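Local coordinates for protein aminoglycoside N(6')acetyltransferase (Legionella pneumophila subsp. pneumophila, PDB 3F5B) that probably transfers an acetyl group to an amine of aminoglycoside antibiotics, at residues 101-104 against 105-108; 141-144 against 145-149. One frame throughout, in Å; residues are numbered along the deposited sequence.

Contact 1 of 2, residues 101-104 against 105-108; sequences ICRL and DYIG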
loop_
_atom_site.group_PDB
_atom_site.type_symbol
_atom_site.label_atom_id
_atom_site.label_comp_id
_atom_site.label_asym_id
_atom_site.label_seq_id
_atom_site.Cartn_x
_atom_site.Cartn_y
_atom_site.Cartn_z
ATOM N N ILE A 101 3.636 -3.633 6.604
ATOM C CA ILE A 101 3.903 -5.023 6.929
ATOM C C ILE A 101 3.988 -5.094 8.455
ATOM O O ILE A 101 4.965 -4.634 9.045
ATOM C CB ILE A 101 5.248 -5.589 6.321
ATOM C CG1 ILE A 101 5.412 -5.273 4.841
ATOM C CG2 ILE A 101 5.389 -7.115 6.632
ATOM C CD1 ILE A 101 4.290 -5.701 3.970
ATOM N N CYS A 102 2.990 -5.714 9.065
ATOM C CA CYS A 102 2.779 -5.603 10.491
ATOM C C CYS A 102 3.306 -6.758 11.329
ATOM O O CYS A 102 3.378 -6.628 12.551
ATOM C CB CYS A 102 1.283 -5.416 10.752
ATOM S SG CYS A 102 0.697 -3.869 9.974
ATOM N N ARG A 103 3.647 -7.875 10.683
ATOM C CA ARG A 103 4.318 -8.989 11.375
ATOM C C ARG A 103 5.806 -8.917 11.074
ATOM O O ARG A 103 6.193 -8.862 9.901
ATOM C CB ARG A 103 3.775 -10.345 10.896
ATOM C CG ARG A 103 2.428 -10.761 11.463
ATOM C CD ARG A 103 2.108 -12.200 11.022
ATOM N NE ARG A 103 3.083 -13.185 11.536
ATOM C CZ ARG A 103 2.800 -14.117 12.437
ATOM N NH1 ARG A 103 1.578 -14.199 12.937
ATOM N NH2 ARG A 103 3.726 -14.977 12.831
ATOM N N LEU A 104 6.645 -8.921 12.118
ATOM C CA LEU A 104 8.093 -8.820 11.903
ATOM C C LEU A 104 8.674 -9.960 11.067
ATOM O O LEU A 104 9.657 -9.768 10.363
ATOM C CB LEU A 104 8.879 -8.701 13.229
ATOM C CG LEU A 104 8.754 -7.359 13.959
ATOM C CD1 LEU A 104 9.436 -7.447 15.321
ATOM C CD2 LEU A 104 9.343 -6.230 13.139
ATOM N N ASP A 105 8.050 -11.135 11.122
ATOM C CA ASP A 105 8.549 -12.285 10.371
ATOM C C ASP A 105 8.167 -12.183 8.902
ATOM O O ASP A 105 8.517 -13.053 8.094
ATOM C CB ASP A 105 8.117 -13.625 11.029
ATOM C CG ASP A 105 6.617 -13.673 11.409
ATOM O OD1 ASP A 105 5.939 -12.633 11.471
ATOM O OD2 ASP A 105 6.119 -14.789 11.688
ATOM N N TYR A 106 7.513 -11.084 8.524
ATOM C CA TYR A 106 7.121 -10.915 7.120
ATOM C C TYR A 106 7.793 -9.764 6.399
ATOM O O TYR A 106 7.404 -9.421 5.290
ATOM C CB TYR A 106 5.584 -10.823 6.991
ATOM C CG TYR A 106 4.933 -12.191 7.064
ATOM C CD1 TYR A 106 4.708 -12.816 8.287
ATOM C CD2 TYR A 106 4.582 -12.875 5.890
ATOM C CE1 TYR A 106 4.123 -14.098 8.350
ATOM C CE2 TYR A 106 4.022 -14.155 5.934
ATOM C CZ TYR A 106 3.785 -14.749 7.160
ATOM O OH TYR A 106 3.205 -15.981 7.176
ATOM N N ILE A 107 8.820 -9.183 7.016
ATOM C CA ILE A 107 9.383 -7.896 6.579
ATOM C C ILE A 107 10.462 -7.972 5.470
ATOM O O ILE A 107 10.960 -6.932 4.983
ATOM C CB ILE A 107 9.923 -7.160 7.832
ATOM C CG1 ILE A 107 9.259 -5.808 7.984
ATOM C CG2 ILE A 107 11.459 -7.228 7.976
ATOM C CD1 ILE A 107 8.142 -5.879 8.945
ATOM N N GLY A 108 10.775 -9.196 5.053
ATOM C CA GLY A 108 11.813 -9.443 4.061
ATOM C C GLY A 108 11.582 -8.579 2.839
ATOM O O GLY A 108 10.454 -8.405 2.412
#
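Ile101, the last residue of strand 94-101, meets the returning chain through its CG2 methyl, which lies 3.3 Å from the carbonyl O of Tyr106 and packs on CB of that tyrosine. The same methyl reaches CD1 of Ile107 at 3.8 Å, while Met115 and Ser112 of helix 109-123 touch Ile101 from outside the loop. Arg103 carries the polar half of the contact. Its chain bends at chi3 (63°) and presents the guanidinium side-on to Asp105: NH2 bonds to OD2 at 2.7 Å, almost straight at 175° and on the syn lone pair, while NE bonds to OD1 at 2.9 Å, OD1 lying somewhat out of the guanidinium plane. This two-point salt bridge lies across the first part of the connection between strand 94-101 and helix 109-123, the region that in GNAT enzymes forms the loop binding the pyrophosphate of acetyl-CoA, a role inferred here from the family. The turn is closed by Tyr106 N, bonded to Arg103 O at 2.9 Å from above the carbonyl plane. The tyrosine ring runs alongside the arginine, nearly perpendicular to the guanidinium, with Arg103 NE 3.5 Å from Tyr106 CE1; its OH bonds to Asp71 and its ring stacks with Phe76. At Leu104 the carbonyl O receives a weak bond from Ile107 N, 3.5 Å long, and CD2 approaches CD1 of Ile107 more loosely.

Contact 2 of 2, residues 141-144 against 145-149; sequences AVHV and YKKAG. With CHX (cyclohexane), chain D; EDO (1,2-ethanediol), chain I.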
loop_
_atom_site.group_PDB
_atom_site.type_symbol
_atom_site.label_atom_id
_atom_site.label_comp_id
_atom_site.label_asym_id
_atom_site.label_seq_id
_atom_site.Cartn_x
_atom_site.Cartn_y
_atom_site.Cartn_z
ATOM N N ALA A 141 11.904 1.445 2.970
ATOM C CA ALA A 141 10.701 1.491 2.126
ATOM C C ALA A 141 11.040 1.948 0.701
ATOM O O ALA A 141 10.638 1.311 -0.278
ATOM C CB ALA A 141 9.651 2.410 2.761
ATOM N N VAL A 142 11.827 3.030 0.591
ATOM C CA VAL A 142 12.212 3.568 -0.711
ATOM C C VAL A 142 12.907 2.460 -1.507
ATOM O O VAL A 142 12.658 2.271 -2.709
ATOM C CB VAL A 142 13.182 4.799 -0.542
ATOM C CG1 VAL A 142 13.908 5.155 -1.836
ATOM C CG2 VAL A 142 12.447 6.015 0.046
ATOM N N HIS A 143 13.805 1.751 -0.826
ATOM C CA HIS A 143 14.571 0.667 -1.436
ATOM C C HIS A 143 13.678 -0.495 -1.917
ATOM O O HIS A 143 13.782 -0.969 -3.059
ATOM C CB HIS A 143 15.624 0.147 -0.452
ATOM C CG HIS A 143 16.432 -0.980 -1.005
ATOM N ND1 HIS A 143 17.542 -0.776 -1.793
ATOM C CD2 HIS A 143 16.258 -2.321 -0.937
ATOM C CE1 HIS A 143 18.042 -1.944 -2.155
ATOM N NE2 HIS A 143 17.280 -2.895 -1.653
ATOM N N VAL A 144 12.811 -0.962 -1.036
ATOM C CA VAL A 144 11.823 -1.990 -1.434
ATOM C C VAL A 144 10.956 -1.522 -2.601
ATOM O O VAL A 144 10.747 -2.257 -3.556
ATOM C CB VAL A 144 10.938 -2.378 -0.232
ATOM C CG1 VAL A 144 9.728 -3.163 -0.672
ATOM C CG2 VAL A 144 11.782 -3.108 0.842
ATOM N N TYR A 145 10.442 -0.300 -2.556
ATOM C CA TYR A 145 9.550 0.113 -3.655
ATOM C C TYR A 145 10.335 0.194 -4.953
ATOM O O TYR A 145 9.839 -0.209 -6.001
ATOM C CB TYR A 145 8.845 1.447 -3.360
ATOM C CG TYR A 145 8.064 1.419 -2.069
ATOM C CD1 TYR A 145 7.605 0.212 -1.540
ATOM C CD2 TYR A 145 7.800 2.587 -1.375
ATOM C CE1 TYR A 145 6.899 0.167 -0.362
ATOM C CE2 TYR A 145 7.075 2.552 -0.184
ATOM C CZ TYR A 145 6.641 1.340 0.309
ATOM O OH TYR A 145 5.937 1.280 1.469
ATOM N N LYS A 146 11.575 0.698 -4.897
ATOM C CA LYS A 146 12.412 0.692 -6.101
ATOM C C LYS A 146 12.611 -0.739 -6.631
ATOM O O LYS A 146 12.566 -0.962 -7.848
ATOM C CB LYS A 146 13.782 1.362 -5.875
ATOM C CG LYS A 146 13.732 2.895 -5.863
ATOM C CD LYS A 146 15.097 3.515 -6.130
ATOM C CE LYS A 146 15.808 3.797 -4.848
ATOM N NZ LYS A 146 17.037 4.572 -5.136
ATOM N N LYS A 147 12.866 -1.685 -5.730
ATOM C CA LYS A 147 12.998 -3.109 -6.080
ATOM C C LYS A 147 11.750 -3.645 -6.782
ATOM O O LYS A 147 11.857 -4.485 -7.657
ATOM C CB LYS A 147 13.218 -3.957 -4.821
ATOM C CG LYS A 147 14.566 -4.620 -4.686
ATOM C CD LYS A 147 14.632 -5.520 -3.426
ATOM C CE LYS A 147 14.523 -7.027 -3.717
ATOM N NZ LYS A 147 15.734 -7.576 -4.427
ATOM N N ALA A 148 10.579 -3.156 -6.357
ATOM C CA ALA A 148 9.292 -3.547 -6.910
ATOM C C ALA A 148 9.041 -2.901 -8.263
ATOM O O ALA A 148 8.119 -3.292 -8.973
ATOM C CB ALA A 148 8.146 -3.219 -5.916
ATOM N N GLY A 149 9.885 -1.952 -8.650
ATOM C CA GLY A 149 9.710 -1.302 -9.951
ATOM C C GLY A 149 9.152 0.106 -9.902
ATOM O O GLY A 149 8.953 0.719 -10.957
HETATM C C1 CHX D . 4.512 4.487 5.076
HETATM C C2 CHX D . 3.708 3.211 4.809
HETATM C C3 CHX D . 2.881 3.325 3.522
HETATM C C4 CHX D . 3.784 3.433 2.287
HETATM C C5 CHX D . 5.108 4.166 2.575
HETATM C C6 CHX D . 5.051 5.125 3.780
HETATM C C1 EDO I . 9.449 -1.277 3.536
HETATM O O1 EDO I . 10.335 -1.565 4.641
HETATM C C2 EDO I . 8.017 -1.686 3.874
HETATM O O2 EDO I . 7.071 -0.656 3.531
#
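The last two turns of helix 139-148 place Tyr145 one turn after Ala141, its ring running back along the helix to line the pocket that holds cyclohexane. One ring face turns to the carbonyl O of Ala141, which sits 3.1 Å from Tyr145 CG, displaced toward the rim; the same oxygen accepts the backbone N of Tyr145 at 2.8 Å, nearly along the C=O axis. Placing CG beside the backbone N (chi1 -56°) gives the ring this direction, and CE2 meets the Ala141 CB at 3.9 Å. Cyclohexane C5 approaches the ring at its edge, and the tyrosine OH lies 3.2 Å from C4 of the ligand while receiving a weak bond from O2 of an ethanediol. In the GNAT fold this helix packs against the sheet: Tyr145 and Lys146 touch Met168 of strand 164-171, and Val144 faces helix 109-123. The chain of exposed Lys146 runs beside buried Val142, with Lys146 CE 3.8 Å from Val142 CG1, and CD of exposed Lys147 comes obliquely to the His143 ring. Gly149, with positive phi (105°), ends the helix in a Schellman motif with two bonds into the last turn, one being Gly149 N to Lys146 O at 3.0 Å.

Both contacts are local and partly buried, yet their chemistry differs. Contact 1 is an irregular turn after a strand, where an ion pair on exposed Asp105 and partly exposed Arg103 reinforces few backbone bonds, while Ile101 and Tyr106 are buried. Contact 2 is regular helix, held by successive i to i+4 backbone bonds; Val142, Val144, Tyr145 and Ala148 are buried, His143, Lys146 and Lys147 exposed. Each holds a buried tyrosine, one turned to an aspartate and a phenylalanine, the other to cyclohexane. Helix 109-123 touches side chains of both, and Arg140 bonds to the carbonyl of Ile107 and to the ethanediol beside contact 2. Contacts 1 and 2 do not touch.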